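Local coordinates for protein thermotoga maritima TmcAL (Thermotoga maritima, PDB 5Y0T) that belongs to the HIGH nucleotidyl transferase family of the HUP clan and binds adenosine-5'-rp-alpha-thio-triphosphate, at residues K264-F275 with L313-K323. Sequence-based numbering, arbitrary orientation.
Sequences KNMDFFEKIHGF and LALFSVFEVNK
I272 and N322 form a single beta bridge, which joins the turn after helix 266-270 to the loop after helix 307-318. Both belong to a helical part of this HIGH nucleotidyl transferase-family chain. H273 N donates to V321 O at 3.0 Å, nearly straight at 174° and in the carbonyl plane. K323 N donates to K271 O in a more bent bond. The loop comes off its helix through a Schellman motif at E320.

The tight side lies against helix 307-318. I272 CG2 is anti to the backbone N and packs on F316 CB at 3.6 Å. I272 CD1 rests on E320 CA. F275 places its ring edge against S317 OG, with CE2 3.4 Å away, and L313 CD1 lies over one ring face. S317 OG is held by its bond to L313 O. F269 brings its ring edge to the same hydroxyl oxygen, and F283 of helix 279-289 meets both F269 and F275. H273 and F316 make an offset edge-to-face pair, the H273 edge toward the F316 face, planes at 66°. H273 O is buried here without a polar partner.

Near F268, K264 NZ and E320 OE2 make a long salt bridge of 3.9 Å; K264 NZ also has a hydrogen bond elsewhere.

The solvent side is looser. K271 is exposed, and E270, H273 and K323 are partly so. A water bridges H273 ND1 and K323 O. The K323 chain, extended beyond CG, runs past I272 O back to 264-275. There it gives this side a firm hold: K323 NZ donates to E270 O at 2.8 Å and weakly to F275 O at 3.3 Å.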
loop_
_atom_site.group_PDB
_atom_site.type_symbol
_atom_site.label_atom_id
_atom_site.label_comp_id
_atom_site.label_asym_id
_atom_site.label_seq_id
_atom_site.Cartn_x
_atom_site.Cartn_y
_atom_site.Cartn_z
ATOM N N LYS A 264 -4.860 1.319 -6.643
ATOM C CA LYS A 264 -6.149 0.635 -6.594
ATOM C C LYS A 264 -7.139 1.182 -7.595
ATOM O O LYS A 264 -7.144 2.380 -7.869
ATOM C CB LYS A 264 -6.756 0.740 -5.185
ATOM C CG LYS A 264 -5.877 0.161 -4.090
ATOM C CD LYS A 264 -5.615 -1.310 -4.325
ATOM C CE LYS A 264 -4.804 -1.910 -3.184
ATOM N NZ LYS A 264 -4.921 -3.397 -3.170
ATOM N N ASN A 265 -7.975 0.303 -8.143
ATOM C CA ASN A 265 -9.030 0.743 -9.050
ATOM C C ASN A 265 -10.372 0.789 -8.327
ATOM O O ASN A 265 -10.454 0.483 -7.131
ATOM C CB ASN A 265 -9.109 -0.154 -10.296
ATOM C CG ASN A 265 -9.487 -1.608 -9.982
ATOM O OD1 ASN A 265 -9.868 -1.960 -8.861
ATOM N ND2 ASN A 265 -9.392 -2.458 -10.999
ATOM N N MET A 266 -11.420 1.180 -9.049
ATOM C CA MET A 266 -12.723 1.380 -8.426
ATOM C C MET A 266 -13.283 0.076 -7.881
ATOM O O MET A 266 -13.961 0.074 -6.842
ATOM C CB MET A 266 -13.704 2.013 -9.416
ATOM C CG MET A 266 -13.711 3.527 -9.347
ATOM S SD MET A 266 -14.879 4.257 -10.514
ATOM C CE MET A 266 -16.435 3.694 -9.830
ATOM N N ASP A 267 -12.976 -1.023 -8.574
ATOM C CA ASP A 267 -13.371 -2.365 -8.142
ATOM C C ASP A 267 -12.918 -2.646 -6.715
ATOM O O ASP A 267 -13.642 -3.261 -5.935
ATOM C CB ASP A 267 -12.801 -3.440 -9.075
ATOM C CG ASP A 267 -13.444 -3.420 -10.450
ATOM O OD1 ASP A 267 -14.498 -2.763 -10.606
ATOM O OD2 ASP A 267 -12.903 -4.070 -11.373
ATOM N N PHE A 268 -11.713 -2.195 -6.379
ATOM C CA PHE A 268 -11.202 -2.381 -5.036
ATOM C C PHE A 268 -12.051 -1.614 -4.029
ATOM O O PHE A 268 -12.497 -2.189 -3.039
ATOM C CB PHE A 268 -9.727 -1.954 -4.953
ATOM C CG PHE A 268 -9.213 -1.841 -3.560
ATOM C CD1 PHE A 268 -8.674 -2.944 -2.919
ATOM C CD2 PHE A 268 -9.264 -0.635 -2.883
ATOM C CE1 PHE A 268 -8.199 -2.846 -1.631
ATOM C CE2 PHE A 268 -8.799 -0.543 -1.587
ATOM C CZ PHE A 268 -8.267 -1.639 -0.963
ATOM N N PHE A 269 -12.267 -0.321 -4.257
ATOM C CA PHE A 269 -12.988 0.499 -3.272
ATOM C C PHE A 269 -14.439 0.043 -3.082
ATOM O O PHE A 269 -14.988 0.154 -1.985
ATOM C CB PHE A 269 -12.951 1.986 -3.654
ATOM C CG PHE A 269 -11.560 2.575 -3.667
ATOM C CD1 PHE A 269 -10.859 2.775 -2.481
ATOM C CD2 PHE A 269 -10.955 2.930 -4.865
ATOM C CE1 PHE A 269 -9.583 3.310 -2.487
ATOM C CE2 PHE A 269 -9.670 3.459 -4.883
ATOM C CZ PHE A 269 -8.984 3.656 -3.701
ATOM N N GLU A 270 -15.051 -0.488 -4.137
ATOM C CA GLU A 270 -16.426 -0.998 -4.043
ATOM C C GLU A 270 -16.576 -2.117 -2.999
ATOM O O GLU A 270 -17.653 -2.318 -2.441
ATOM C CB GLU A 270 -16.915 -1.487 -5.416
ATOM C CG GLU A 270 -17.210 -0.347 -6.368
ATOM C CD GLU A 270 -17.321 -0.773 -7.826
ATOM O OE1 GLU A 270 -17.453 -1.986 -8.099
ATOM O OE2 GLU A 270 -17.271 0.119 -8.701
ATOM N N LYS A 271 -15.496 -2.831 -2.719
ATOM C CA LYS A 271 -15.539 -3.900 -1.723
ATOM C C LYS A 271 -15.278 -3.412 -0.300
ATOM O O LYS A 271 -15.447 -4.167 0.665
ATOM C CB LYS A 271 -14.524 -4.981 -2.065
ATOM C CG LYS A 271 -14.729 -5.634 -3.423
ATOM C CD LYS A 271 -13.533 -6.526 -3.739
ATOM C CE LYS A 271 -13.442 -6.875 -5.218
ATOM N NZ LYS A 271 -12.094 -7.451 -5.511
ATOM N N ILE A 272 -14.847 -2.161 -0.161
ATOM C CA ILE A 272 -14.462 -1.647 1.152
ATOM C C ILE A 272 -15.690 -1.095 1.886
ATOM O O ILE A 272 -16.551 -0.454 1.281
ATOM C CB ILE A 272 -13.366 -0.563 1.025
ATOM C CG1 ILE A 272 -12.093 -1.162 0.402
ATOM C CG2 ILE A 272 -13.051 0.073 2.381
ATOM C CD1 ILE A 272 -11.443 -2.299 1.235
ATOM N N HIS A 273 -15.781 -1.379 3.184
ATOM C CA HIS A 273 -16.937 -0.960 3.958
ATOM C C HIS A 273 -17.082 0.549 3.951
ATOM O O HIS A 273 -16.097 1.267 4.115
ATOM C CB HIS A 273 -16.851 -1.440 5.407
ATOM C CG HIS A 273 -17.984 -0.943 6.252
ATOM N ND1 HIS A 273 -19.257 -1.464 6.161
ATOM C CD2 HIS A 273 -18.055 0.070 7.147
ATOM C CE1 HIS A 273 -20.058 -0.810 6.983
ATOM N NE2 HIS A 273 -19.351 0.120 7.600
ATOM N N GLY A 274 -18.312 1.020 3.770
ATOM C CA GLY A 274 -18.603 2.440 3.841
ATOM C C GLY A 274 -18.619 3.161 2.504
ATOM O O GLY A 274 -18.979 4.328 2.437
ATOM N N PHE A 275 -18.217 2.484 1.434
ATOM C CA PHE A 275 -18.263 3.109 0.117
ATOM C C PHE A 275 -19.657 3.037 -0.495
ATOM O O PHE A 275 -20.250 1.971 -0.612
ATOM C CB PHE A 275 -17.227 2.484 -0.821
ATOM C CG PHE A 275 -15.878 3.111 -0.691
ATOM C CD1 PHE A 275 -15.531 4.208 -1.468
ATOM C CD2 PHE A 275 -14.975 2.647 0.247
ATOM C CE1 PHE A 275 -14.300 4.811 -1.322
ATOM C CE2 PHE A 275 -13.744 3.243 0.398
ATOM C CZ PHE A 275 -13.400 4.321 -0.379
ATOM N N LEU A 313 -12.860 6.261 5.692
ATOM C CA LEU A 313 -12.803 5.448 4.473
ATOM C C LEU A 313 -11.366 5.201 3.992
ATOM O O LEU A 313 -11.072 4.147 3.428
ATOM C CB LEU A 313 -13.616 6.099 3.355
ATOM C CG LEU A 313 -15.138 6.009 3.491
ATOM C CD1 LEU A 313 -15.829 6.749 2.345
ATOM C CD2 LEU A 313 -15.588 4.564 3.537
ATOM N N ALA A 314 -10.480 6.172 4.193
ATOM C CA ALA A 314 -9.070 5.979 3.851
ATOM C C ALA A 314 -8.425 4.889 4.720
ATOM O O ALA A 314 -7.639 4.099 4.229
ATOM C CB ALA A 314 -8.298 7.277 3.987
ATOM N N LEU A 315 -8.766 4.839 6.006
ATOM C CA LEU A 315 -8.223 3.798 6.884
ATOM C C LEU A 315 -8.797 2.435 6.523
ATOM O O LEU A 315 -8.066 1.450 6.452
ATOM C CB LEU A 315 -8.509 4.106 8.359
ATOM C CG LEU A 315 -7.805 5.325 8.951
ATOM C CD1 LEU A 315 -8.037 5.374 10.465
ATOM C CD2 LEU A 315 -6.326 5.275 8.645
ATOM N N PHE A 316 -10.101 2.388 6.269
ATOM C CA PHE A 316 -10.732 1.141 5.828
ATOM C C PHE A 316 -10.104 0.636 4.535
ATOM O O PHE A 316 -9.912 -0.573 4.352
ATOM C CB PHE A 316 -12.232 1.318 5.618
ATOM C CG PHE A 316 -13.000 1.552 6.887
ATOM C CD1 PHE A 316 -12.482 1.152 8.108
ATOM C CD2 PHE A 316 -14.247 2.176 6.853
ATOM C CE1 PHE A 316 -13.200 1.361 9.283
ATOM C CE2 PHE A 316 -14.967 2.398 8.022
ATOM C CZ PHE A 316 -14.442 1.990 9.238
ATOM N N SER A 317 -9.777 1.557 3.637
ATOM C CA SER A 317 -9.147 1.159 2.383
ATOM C C SER A 317 -7.735 0.607 2.586
ATOM O O SER A 317 -7.386 -0.451 2.065
ATOM C CB SER A 317 -9.108 2.339 1.408
ATOM O OG SER A 317 -10.415 2.796 1.137
ATOM N N VAL A 318 -6.909 1.320 3.340
ATOM C CA VAL A 318 -5.524 0.886 3.484
ATOM C C VAL A 318 -5.435 -0.427 4.273
ATOM O O VAL A 318 -4.535 -1.234 4.042
ATOM C CB VAL A 318 -4.666 1.987 4.140
ATOM C CG1 VAL A 318 -4.871 2.017 5.658
ATOM C CG2 VAL A 318 -3.209 1.786 3.808
ATOM N N PHE A 319 -6.384 -0.662 5.172
ATOM C CA PHE A 319 -6.392 -1.880 5.978
ATOM C C PHE A 319 -7.265 -2.961 5.347
ATOM O O PHE A 319 -7.440 -4.039 5.922
ATOM C CB PHE A 319 -6.861 -1.564 7.404
ATOM C CG PHE A 319 -5.872 -0.739 8.188
ATOM C CD1 PHE A 319 -4.511 -1.005 8.089
ATOM C CD2 PHE A 319 -6.298 0.305 9.003
ATOM C CE1 PHE A 319 -3.574 -0.255 8.793
ATOM C CE2 PHE A 319 -5.377 1.069 9.717
ATOM C CZ PHE A 319 -4.009 0.789 9.614
ATOM N N GLU A 320 -7.807 -2.655 4.168
ATOM C CA GLU A 320 -8.660 -3.585 3.413
ATOM C C GLU A 320 -9.799 -4.107 4.267
ATOM O O GLU A 320 -10.044 -5.311 4.367
ATOM C CB GLU A 320 -7.836 -4.751 2.859
ATOM C CG GLU A 320 -6.792 -4.308 1.853
ATOM C CD GLU A 320 -6.080 -5.471 1.194
ATOM O OE1 GLU A 320 -5.691 -6.417 1.919
ATOM O OE2 GLU A 320 -5.908 -5.430 -0.047
ATOM N N VAL A 321 -10.517 -3.185 4.874
ATOM C CA VAL A 321 -11.580 -3.582 5.772
ATOM C C VAL A 321 -12.831 -3.703 4.908
ATOM O O VAL A 321 -13.473 -2.706 4.577
ATOM C CB VAL A 321 -11.726 -2.519 6.897
ATOM C CG1 VAL A 321 -12.866 -2.837 7.842
ATOM C CG2 VAL A 321 -10.396 -2.392 7.664
ATOM N N ASN A 322 -13.217 -4.934 4.582
ATOM C CA ASN A 322 -14.201 -5.094 3.525
ATOM C C ASN A 322 -15.613 -5.165 4.089
ATOM O O ASN A 322 -15.798 -5.265 5.305
ATOM C CB ASN A 322 -13.892 -6.336 2.672
ATOM C CG ASN A 322 -13.891 -7.624 3.478
ATOM O OD1 ASN A 322 -14.946 -8.139 3.849
ATOM N ND2 ASN A 322 -12.704 -8.161 3.736
ATOM N N LYS A 323 -16.599 -5.171 3.197
ATOM C CA LYS A 323 -17.997 -5.022 3.592
ATOM C C LYS A 323 -18.517 -6.230 4.359
ATOM O O LYS A 323 -19.254 -6.080 5.340
ATOM C CB LYS A 323 -18.866 -4.749 2.361
ATOM C CG LYS A 323 -18.601 -3.369 1.753
ATOM C CD LYS A 323 -19.481 -3.072 0.522
ATOM C CE LYS A 323 -19.496 -1.567 0.213
ATOM N NZ LYS A 323 -19.921 -1.250 -1.187
HETATM O O HOH W 1 -20.648 -3.616 5.568
#